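Local coordinates for designed protein (Trypanosoma brucei, PDB 6IEV) that is of no established cellular function but adopts a thioredoxin fold by design, apparently serving to study protein stability at high temperature, at residues 39-45 against 69-75; 63-67 against 115-120; 90-95 against 106-112. One frame throughout, in Å; residues are numbered along the deposited sequence.

Interaction 1 of 3, residues 39-45 against 69-75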
loop_
_atom_site.group_PDB
_atom_site.type_symbol
_atom_site.label_atom_id
_atom_site.label_comp_id
_atom_site.label_asym_id
_atom_site.label_seq_id
_atom_site.Cartn_x
_atom_site.Cartn_y
_atom_site.Cartn_z
ATOM N N ARG A 39 4.369 -19.059 0.238
ATOM C CA ARG A 39 3.906 -17.710 0.509
ATOM C C ARG A 39 3.661 -17.512 2.002
ATOM O O ARG A 39 3.583 -18.459 2.783
ATOM C CB ARG A 39 2.626 -17.414 -0.268
ATOM C CG ARG A 39 2.813 -17.445 -1.776
ATOM C CD ARG A 39 1.505 -17.722 -2.514
ATOM N NE ARG A 39 0.539 -16.627 -2.394
ATOM C CZ ARG A 39 0.580 -15.507 -3.108
ATOM N NH1 ARG A 39 1.537 -15.325 -4.010
ATOM N NH2 ARG A 39 -0.340 -14.571 -2.927
ATOM N N ILE A 40 3.581 -16.252 2.396
ATOM C CA ILE A 40 3.273 -15.884 3.768
ATOM C C ILE A 40 1.759 -15.858 3.923
ATOM O O ILE A 40 1.048 -15.231 3.125
ATOM C CB ILE A 40 3.903 -14.532 4.129
ATOM C CG1 ILE A 40 5.425 -14.682 4.218
ATOM C CG2 ILE A 40 3.316 -13.978 5.420
ATOM C CD1 ILE A 40 6.096 -13.504 4.865
ATOM N N SER A 41 1.264 -16.577 4.925
ATOM C CA SER A 41 -0.147 -16.611 5.263
ATOM C C SER A 41 -0.399 -15.831 6.551
ATOM O O SER A 41 0.346 -15.967 7.530
ATOM C CB SER A 41 -0.618 -18.062 5.435
ATOM O OG SER A 41 0.037 -18.934 4.529
ATOM N N VAL A 42 -1.470 -15.050 6.567
ATOM C CA VAL A 42 -1.919 -14.355 7.767
ATOM C C VAL A 42 -3.306 -14.863 8.128
ATOM O O VAL A 42 -4.235 -14.772 7.316
ATOM C CB VAL A 42 -1.963 -12.838 7.556
ATOM C CG1 VAL A 42 -2.438 -12.176 8.841
ATOM C CG2 VAL A 42 -0.602 -12.307 7.070
ATOM N N ILE A 43 -3.460 -15.385 9.341
ATOM C CA ILE A 43 -4.709 -16.010 9.770
ATOM C C ILE A 43 -5.234 -15.259 10.978
ATOM O O ILE A 43 -4.512 -15.080 11.963
ATOM C CB ILE A 43 -4.525 -17.498 10.117
ATOM C CG1 ILE A 43 -3.690 -18.193 9.048
ATOM C CG2 ILE A 43 -5.880 -18.182 10.310
ATOM C CD1 ILE A 43 -2.761 -19.237 9.645
ATOM N N VAL A 44 -6.475 -14.819 10.904
ATOM C CA VAL A 44 -7.143 -14.224 12.045
ATOM C C VAL A 44 -8.085 -15.274 12.634
ATOM O O VAL A 44 -8.883 -15.888 11.911
ATOM C CB VAL A 44 -7.890 -12.933 11.662
ATOM C CG1 VAL A 44 -9.060 -13.206 10.745
ATOM C CG2 VAL A 44 -8.366 -12.223 12.905
ATOM N N PHE A 45 -7.941 -15.524 13.930
ATOM C CA PHE A 45 -8.832 -16.406 14.683
ATOM C C PHE A 45 -9.802 -15.534 15.463
ATOM O O PHE A 45 -9.380 -14.822 16.376
ATOM C CB PHE A 45 -8.037 -17.286 15.654
ATOM C CG PHE A 45 -7.155 -18.298 14.981
ATOM C CD1 PHE A 45 -5.908 -17.931 14.478
ATOM C CD2 PHE A 45 -7.571 -19.618 14.846
ATOM C CE1 PHE A 45 -5.092 -18.867 13.847
ATOM C CE2 PHE A 45 -6.772 -20.554 14.226
ATOM C CZ PHE A 45 -5.533 -20.186 13.719
ATOM N N ASP A 69 2.510 -11.089 -2.130
ATOM C CA ASP A 69 2.836 -12.467 -1.794
ATOM C C ASP A 69 2.262 -12.900 -0.454
ATOM O O ASP A 69 2.797 -13.825 0.177
ATOM C CB ASP A 69 4.355 -12.640 -1.806
ATOM C CG ASP A 69 4.951 -12.448 -3.188
ATOM O OD1 ASP A 69 5.048 -11.287 -3.652
ATOM O OD2 ASP A 69 5.320 -13.468 -3.813
ATOM N N VAL A 70 1.178 -12.272 -0.010
ATOM C CA VAL A 70 0.608 -12.533 1.304
ATOM C C VAL A 70 -0.827 -12.993 1.108
ATOM O O VAL A 70 -1.595 -12.343 0.391
ATOM C CB VAL A 70 0.696 -11.294 2.213
ATOM C CG1 VAL A 70 -0.341 -11.351 3.306
ATOM C CG2 VAL A 70 2.085 -11.223 2.815
ATOM N N ASP A 71 -1.179 -14.124 1.716
ATOM C CA ASP A 71 -2.561 -14.586 1.729
ATOM C C ASP A 71 -3.139 -14.435 3.128
ATOM O O ASP A 71 -2.446 -14.641 4.125
ATOM C CB ASP A 71 -2.664 -16.039 1.244
ATOM C CG ASP A 71 -2.107 -16.225 -0.189
ATOM O OD1 ASP A 71 -2.530 -15.486 -1.114
ATOM O OD2 ASP A 71 -1.248 -17.116 -0.384
ATOM N N THR A 72 -4.397 -14.025 3.197
ATOM C CA THR A 72 -5.053 -13.768 4.463
ATOM C C THR A 72 -6.205 -14.746 4.631
ATOM O O THR A 72 -6.920 -15.045 3.670
ATOM C CB THR A 72 -5.545 -12.304 4.553
ATOM O OG1 THR A 72 -6.536 -12.037 3.546
ATOM C CG2 THR A 72 -4.364 -11.327 4.377
ATOM N N TYR A 73 -6.403 -15.202 5.870
ATOM C CA TYR A 73 -7.406 -16.211 6.185
ATOM C C TYR A 73 -8.118 -15.838 7.476
ATOM O O TYR A 73 -7.561 -15.152 8.341
ATOM C CB TYR A 73 -6.783 -17.614 6.311
ATOM C CG TYR A 73 -6.041 -18.059 5.055
ATOM C CD1 TYR A 73 -6.728 -18.638 3.982
ATOM C CD2 TYR A 73 -4.659 -17.890 4.937
ATOM C CE1 TYR A 73 -6.066 -19.049 2.839
ATOM C CE2 TYR A 73 -3.984 -18.290 3.786
ATOM C CZ TYR A 73 -4.692 -18.871 2.747
ATOM O OH TYR A 73 -4.032 -19.286 1.616
ATOM N N SER A 74 -9.357 -16.310 7.584
ATOM C CA SER A 74 -10.223 -16.084 8.729
ATOM C C SER A 74 -10.712 -17.427 9.271
ATOM O O SER A 74 -11.242 -18.251 8.519
ATOM C CB SER A 74 -11.433 -15.237 8.306
ATOM O OG SER A 74 -12.119 -14.758 9.443
ATOM N N VAL A 75 -10.601 -17.631 10.580
ATOM C CA VAL A 75 -11.040 -18.881 11.183
ATOM C C VAL A 75 -11.991 -18.559 12.326
ATOM O O VAL A 75 -11.586 -17.951 13.322
ATOM C CB VAL A 75 -9.857 -19.722 11.676
ATOM C CG1 VAL A 75 -10.388 -20.940 12.472
ATOM C CG2 VAL A 75 -8.996 -20.139 10.484
#
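Val42 anchors the backbone pairing of parallel strands 40-45 and 70-75: its N reaches Asp71 O at 2.7 Å, and its O accepts from Tyr73 N at 2.6 Å. Ile40 O likewise accepts from Asp71 N, and Val44 bonds to Tyr73 O and Val75 N; the bond from Ile40 N to Asp69 O is only weak. Ser41, Ile43 and Phe45 spend their backbone bonds on strand 94-99.

A salt bridge closes the N-terminal end. A bend at chi3 (68°) turns the Arg39 guanidinium side-on to the Asp71 carboxylate, NE to OD2 at 2.7 Å and NH2 to OD1 at 3.0 Å. Both oxygens lie near the guanidinium plane, but the two groups are tilted by 33°, so NH2 meets OD1 from above the carboxylate plane. NH2 also bonds to Pro68 O.

Apolar contacts form on both faces. Ser41 CB lies at the edge of the Tyr73 ring, near its plane, and Tyr73 CB packs obliquely on Ile43 CG2, which meets Val75 CG2 at 3.7 Å. The Phe45 ring lies alongside Val75, CD2 to CB 3.9 Å. On the other face Val70 CG2 touches Ile40 CG2, and Val70 CG1 meets Val42 CG2 (3.9 Å).

These strands of a central beta-alpha-beta unit of the thioredoxin fold thus rely on backbone bonds and aliphatic groups, while the two-nitrogen grip restrains a charged pair at the more exposed end.

Interaction 2 of 3, residues 63-67 against 115-120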
loop_
_atom_site.group_PDB
_atom_site.type_symbol
_atom_site.label_atom_id
_atom_site.label_comp_id
_atom_site.label_asym_id
_atom_site.label_seq_id
_atom_site.Cartn_x
_atom_site.Cartn_y
_atom_site.Cartn_z
ATOM N N LEU A 63 -4.960 -5.363 3.519
ATOM C CA LEU A 63 -3.594 -5.832 3.632
ATOM C C LEU A 63 -3.288 -6.888 2.577
ATOM O O LEU A 63 -2.136 -7.022 2.154
ATOM C CB LEU A 63 -3.363 -6.341 5.056
ATOM C CG LEU A 63 -1.981 -6.809 5.481
ATOM C CD1 LEU A 63 -1.859 -6.591 6.972
ATOM C CD2 LEU A 63 -1.791 -8.278 5.151
ATOM N N ALA A 64 -4.296 -7.645 2.136
ATOM C CA ALA A 64 -4.043 -8.588 1.051
ATOM C C ALA A 64 -3.878 -7.856 -0.271
ATOM O O ALA A 64 -3.158 -8.326 -1.164
ATOM C CB ALA A 64 -5.184 -9.603 0.943
ATOM N N GLU A 65 -4.563 -6.720 -0.417
ATOM C CA GLU A 65 -4.471 -5.951 -1.651
ATOM C C GLU A 65 -3.105 -5.295 -1.788
ATOM O O GLU A 65 -2.525 -5.288 -2.877
ATOM C CB GLU A 65 -5.578 -4.895 -1.681
ATOM C CG GLU A 65 -6.998 -5.466 -1.658
ATOM C CD GLU A 65 -8.078 -4.389 -1.588
ATOM O OE1 GLU A 65 -9.274 -4.729 -1.708
ATOM O OE2 GLU A 65 -7.737 -3.200 -1.417
ATOM N N VAL A 66 -2.551 -4.794 -0.681
ATOM C CA VAL A 66 -1.290 -4.057 -0.703
ATOM C C VAL A 66 -0.075 -4.959 -0.576
ATOM O O VAL A 66 1.054 -4.510 -0.823
ATOM C CB VAL A 66 -1.388 -3.002 0.419
ATOM C CG1 VAL A 66 -0.039 -2.571 0.924
ATOM C CG2 VAL A 66 -2.185 -1.823 -0.067
ATOM N N PHE A 67 -0.270 -6.239 -0.303
ATOM C CA PHE A 67 0.842 -7.162 -0.167
ATOM C C PHE A 67 0.666 -8.294 -1.161
ATOM O O PHE A 67 -0.283 -9.089 -1.043
ATOM C CB PHE A 67 0.954 -7.693 1.261
ATOM C CG PHE A 67 1.573 -6.708 2.211
ATOM C CD1 PHE A 67 2.941 -6.578 2.293
ATOM C CD2 PHE A 67 0.779 -5.884 2.994
ATOM C CE1 PHE A 67 3.505 -5.665 3.156
ATOM C CE2 PHE A 67 1.339 -4.975 3.860
ATOM C CZ PHE A 67 2.697 -4.866 3.943
ATOM N N LEU A 115 -0.487 -5.560 13.647
ATOM C CA LEU A 115 -0.315 -6.667 12.728
ATOM C C LEU A 115 0.470 -6.231 11.502
ATOM O O LEU A 115 1.449 -6.882 11.122
ATOM C CB LEU A 115 -1.675 -7.250 12.340
ATOM C CG LEU A 115 -1.362 -8.299 11.291
ATOM C CD1 LEU A 115 -0.635 -9.497 11.928
ATOM C CD2 LEU A 115 -2.583 -8.743 10.527
ATOM N N ARG A 116 0.083 -5.107 10.896
ATOM C CA ARG A 116 0.833 -4.608 9.742
ATOM C C ARG A 116 2.286 -4.308 10.112
ATOM O O ARG A 116 3.210 -4.658 9.366
ATOM C CB ARG A 116 0.140 -3.382 9.154
ATOM C CG ARG A 116 0.717 -2.996 7.801
ATOM C CD ARG A 116 -0.127 -1.941 7.141
ATOM N NE ARG A 116 0.414 -1.584 5.831
ATOM C CZ ARG A 116 -0.239 -0.875 4.915
ATOM N NH1 ARG A 116 -1.471 -0.443 5.148
ATOM N NH2 ARG A 116 0.347 -0.596 3.760
ATOM N N VAL A 117 2.510 -3.675 11.268
ATOM C CA VAL A 117 3.878 -3.382 11.703
ATOM C C VAL A 117 4.670 -4.669 11.858
ATOM O O VAL A 117 5.808 -4.786 11.383
ATOM C CB VAL A 117 3.865 -2.570 13.008
ATOM C CG1 VAL A 117 5.268 -2.431 13.540
ATOM C CG2 VAL A 117 3.231 -1.209 12.775
ATOM N N THR A 118 4.072 -5.662 12.517
ATOM C CA THR A 118 4.751 -6.938 12.716
ATOM C C THR A 118 5.083 -7.590 11.386
ATOM O O THR A 118 6.181 -8.136 11.199
ATOM C CB THR A 118 3.865 -7.876 13.541
ATOM O OG1 THR A 118 3.491 -7.233 14.762
ATOM C CG2 THR A 118 4.588 -9.190 13.823
ATOM N N LEU A 119 4.130 -7.558 10.452
ATOM C CA LEU A 119 4.349 -8.171 9.149
ATOM C C LEU A 119 5.463 -7.459 8.400
ATOM O O LEU A 119 6.326 -8.107 7.798
ATOM C CB LEU A 119 3.046 -8.165 8.345
ATOM C CG LEU A 119 3.194 -8.630 6.896
ATOM C CD1 LEU A 119 3.771 -10.040 6.857
ATOM C CD2 LEU A 119 1.871 -8.505 6.128
ATOM N N ASP A 120 5.483 -6.121 8.455
ATOM C CA ASP A 120 6.541 -5.374 7.773
ATOM C C ASP A 120 7.914 -5.753 8.317
ATOM O O ASP A 120 8.871 -5.945 7.553
ATOM C CB ASP A 120 6.303 -3.869 7.930
ATOM C CG ASP A 120 5.235 -3.340 6.993
ATOM O OD1 ASP A 120 5.028 -3.948 5.920
ATOM O OD2 ASP A 120 4.619 -2.304 7.323
#
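Leu63 reaches helix 112-123 with both methyls. CD2 meets Leu119 CD2 at 3.8 Å, and CD1 lies 4.2 Å from Leu115 CD2 and close to the backbone of Arg116. With CG anti to its backbone N (chi1 -176°), the leucine extends toward helix 112-123 and forks against Leu115 and Leu119, one turn apart.

Phe67 presents a face and an edge. Leu119 CD2 sits over the ring as a CH-pi contact, 4.1 Å from the centroid and 5° off the normal, so a single methyl touches both Leu63 and Phe67. Asp120 comes to the rim instead: its OD1 is 3.2 Å from Phe67 CZ, near the ring plane, where the weakly positive C-H edge would suit a carboxylate oxygen.

Arg116 runs out fully extended past the same ring. Its NE lies 4.0 Å from Phe67 CE2 at the ring edge, with the guanidinium turned 73° from the ring, and its NH2 rests 3.5 Å from Val66 CG1. Neither contact spends the charge: NE pairs with Asp111 and NH2 with Asp113, both of the second subunit. Asp120 OD2 also lies near that Asp111, a closeness of like charges that may be eased by Arg116.

The contact thus joins the C-terminal part of helix 53-66 to helix 112-123 on one side of the sheet, with Leu63 resting on Val70 and Thr72 of strand 70-76 and Leu115 on Phe95 and Ile97 of strand 94-99.

Interaction 3 of 3, residues 90-95 against 106-112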
loop_
_atom_site.group_PDB
_atom_site.type_symbol
_atom_site.label_atom_id
_atom_site.label_comp_id
_atom_site.label_asym_id
_atom_site.label_seq_id
_atom_site.Cartn_x
_atom_site.Cartn_y
_atom_site.Cartn_z
ATOM N N THR A 90 -5.194 -18.892 22.545
ATOM C CA THR A 90 -5.621 -18.719 23.921
ATOM C C THR A 90 -6.590 -17.559 24.115
ATOM O O THR A 90 -7.297 -17.527 25.126
ATOM C CB THR A 90 -4.395 -18.498 24.812
ATOM O OG1 THR A 90 -3.749 -17.279 24.434
ATOM C CG2 THR A 90 -3.404 -19.632 24.624
ATOM N N SER A 91 -6.657 -16.619 23.179
ATOM C CA SER A 91 -7.668 -15.573 23.225
ATOM C C SER A 91 -7.975 -15.140 21.801
ATOM O O SER A 91 -7.185 -15.362 20.885
ATOM C CB SER A 91 -7.226 -14.380 24.081
ATOM O OG SER A 91 -5.888 -14.012 23.797
ATOM N N VAL A 92 -9.139 -14.528 21.618
ATOM C CA VAL A 92 -9.523 -14.019 20.309
ATOM C C VAL A 92 -9.785 -12.525 20.453
ATOM O O VAL A 92 -10.136 -12.063 21.546
ATOM C CB VAL A 92 -10.749 -14.759 19.745
ATOM C CG1 VAL A 92 -10.523 -16.269 19.737
ATOM C CG2 VAL A 92 -12.013 -14.372 20.502
ATOM N N PRO A 93 -9.578 -11.725 19.403
ATOM C CA PRO A 93 -8.992 -12.201 18.148
ATOM C C PRO A 93 -7.488 -12.344 18.265
ATOM O O PRO A 93 -6.856 -11.622 19.032
ATOM C CB PRO A 93 -9.372 -11.110 17.149
ATOM C CG PRO A 93 -9.452 -9.883 17.977
ATOM C CD PRO A 93 -10.020 -10.326 19.306
ATOM N N THR A 94 -6.930 -13.299 17.533
ATOM C CA THR A 94 -5.490 -13.476 17.435
ATOM C C THR A 94 -5.115 -13.621 15.970
ATOM O O THR A 94 -5.831 -14.263 15.198
ATOM C CB THR A 94 -4.999 -14.706 18.224
ATOM O OG1 THR A 94 -5.271 -14.512 19.610
ATOM C CG2 THR A 94 -3.498 -14.908 18.048
ATOM N N PHE A 95 -3.991 -13.018 15.603
ATOM C CA PHE A 95 -3.406 -13.152 14.285
ATOM C C PHE A 95 -2.190 -14.058 14.353
ATOM O O PHE A 95 -1.352 -13.910 15.240
ATOM C CB PHE A 95 -2.996 -11.784 13.753
ATOM C CG PHE A 95 -4.149 -10.850 13.551
ATOM C CD1 PHE A 95 -4.840 -10.846 12.353
ATOM C CD2 PHE A 95 -4.550 -9.984 14.563
ATOM C CE1 PHE A 95 -5.905 -9.992 12.153
ATOM C CE2 PHE A 95 -5.613 -9.118 14.372
ATOM C CZ PHE A 95 -6.296 -9.128 13.167
ATOM N N GLU A 106 2.963 -13.710 15.853
ATOM C CA GLU A 106 1.625 -13.739 16.414
ATOM C C GLU A 106 1.322 -12.364 16.996
ATOM O O GLU A 106 2.174 -11.767 17.653
ATOM C CB GLU A 106 1.523 -14.841 17.479
ATOM C CG GLU A 106 0.269 -14.812 18.330
ATOM C CD GLU A 106 0.009 -16.147 19.034
ATOM O OE1 GLU A 106 0.608 -17.170 18.636
ATOM O OE2 GLU A 106 -0.788 -16.166 19.997
ATOM N N VAL A 107 0.101 -11.877 16.784
ATOM C CA VAL A 107 -0.325 -10.595 17.331
ATOM C C VAL A 107 -1.619 -10.812 18.091
ATOM O O VAL A 107 -2.654 -11.154 17.502
ATOM C CB VAL A 107 -0.509 -9.523 16.250
ATOM C CG1 VAL A 107 -1.330 -8.361 16.801
ATOM C CG2 VAL A 107 0.836 -9.032 15.810
ATOM N N LYS A 108 -1.562 -10.589 19.391
ATOM C CA LYS A 108 -2.682 -10.857 20.279
ATOM C C LYS A 108 -3.463 -9.578 20.482
ATOM O O LYS A 108 -2.878 -8.510 20.678
ATOM C CB LYS A 108 -2.230 -11.434 21.620
ATOM C CG LYS A 108 -2.053 -12.935 21.570
ATOM C CD LYS A 108 -1.223 -13.441 22.731
ATOM C CE LYS A 108 -1.385 -14.946 22.895
ATOM N NZ LYS A 108 -0.285 -15.566 23.691
ATOM N N GLY A 109 -4.766 -9.681 20.327
ATOM C CA GLY A 109 -5.617 -8.556 20.498
ATOM C C GLY A 109 -6.050 -8.053 19.156
ATOM O O GLY A 109 -5.561 -8.489 18.115
ATOM N N PRO A 110 -6.992 -7.122 19.162
ATOM C CA PRO A 110 -7.570 -6.622 17.914
ATOM C C PRO A 110 -6.690 -5.509 17.383
ATOM O O PRO A 110 -7.153 -4.593 16.689
ATOM C CB PRO A 110 -8.936 -6.082 18.348
ATOM C CG PRO A 110 -8.590 -5.539 19.770
ATOM C CD PRO A 110 -7.370 -6.310 20.297
ATOM N N ASP A 111 -5.385 -5.608 17.621
ATOM C CA ASP A 111 -4.507 -4.504 17.255
ATOM C C ASP A 111 -3.888 -4.891 15.920
ATOM O O ASP A 111 -2.872 -5.558 15.848
ATOM C CB ASP A 111 -3.476 -4.188 18.333
ATOM C CG ASP A 111 -2.851 -2.818 18.124
ATOM O OD1 ASP A 111 -3.270 -2.149 17.154
ATOM O OD2 ASP A 111 -1.925 -2.447 18.870
ATOM N N ILE A 112 -4.622 -4.590 14.854
ATOM C CA ILE A 112 -4.217 -4.819 13.472
ATOM C C ILE A 112 -3.182 -3.788 13.009
ATOM O O ILE A 112 -2.326 -4.123 12.189
ATOM C CB ILE A 112 -5.497 -4.915 12.602
ATOM C CG1 ILE A 112 -5.210 -5.267 11.123
ATOM C CG2 ILE A 112 -6.518 -3.841 12.998
ATOM C CD1 ILE A 112 -5.157 -6.792 10.963
#
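Phe95 and Val107 form a hydrogen-bonded pair in the antiparallel beta hairpin of strands 94-99 and 102-108, entered through a cis-proline, Pro93, as is characteristic of the thioredoxin fold. Phe95 N gives a nearly straight bond (175°) to Val107 O at 3.0 Å, and Phe95 O receives Val107 N at 2.9 Å. A third bond, Gly109 N to Pro93 O at 3.1 Å, extends the pairing past the strand ends. The positive phi of Gly109 (104°) belongs to the turn that leads into helix 112-123.

Packing is tight around the Phe95 ring, which has Val107 O and Gly109 O near its plane at the edge and also touches Leu60 and Leu115. With CG1 anti to the backbone N (chi1 -176°), Ile112 runs at about a right angle to Phe95, its CD1 approaching the ring obliquely, 3.4 Å from CZ. The Pro93 ring leans on Pro110, CG to CB 3.9 Å.

The side with Lys108, Glu106 and Thr90 is looser and more exposed, although Thr94 itself is buried. Lys108 stretches beside Thr94, its CE 3.7 Å from Thr90 OG1, and its NZ makes a long salt bridge to Glu106 OE2. That same OE2 brushes Thr94 CG2 at 3.6 Å.

The three contacts describe one sheet and the helical layer on one of its faces. Interactions 1 and 2 have centres about 10 Å apart and touch where Val70 CG1 meets Leu63 CD2 at 3.9 Å and Val42 CG1 meets Leu115 CD2 at 3.8 Å. Interaction 3, its centre about 13 Å from that of interaction 1, continues the sheet through a probable hydrogen bond from Phe45 N to Thr94 O (2.8 Å). Leu115 CD2 also lies 3.6 Å from Phe95 CD1, linking interactions 2 and 3 within a common core. No cysteine occurs in the chain, so the redox CxxC site of thioredoxins is absent although the cis-proline remains.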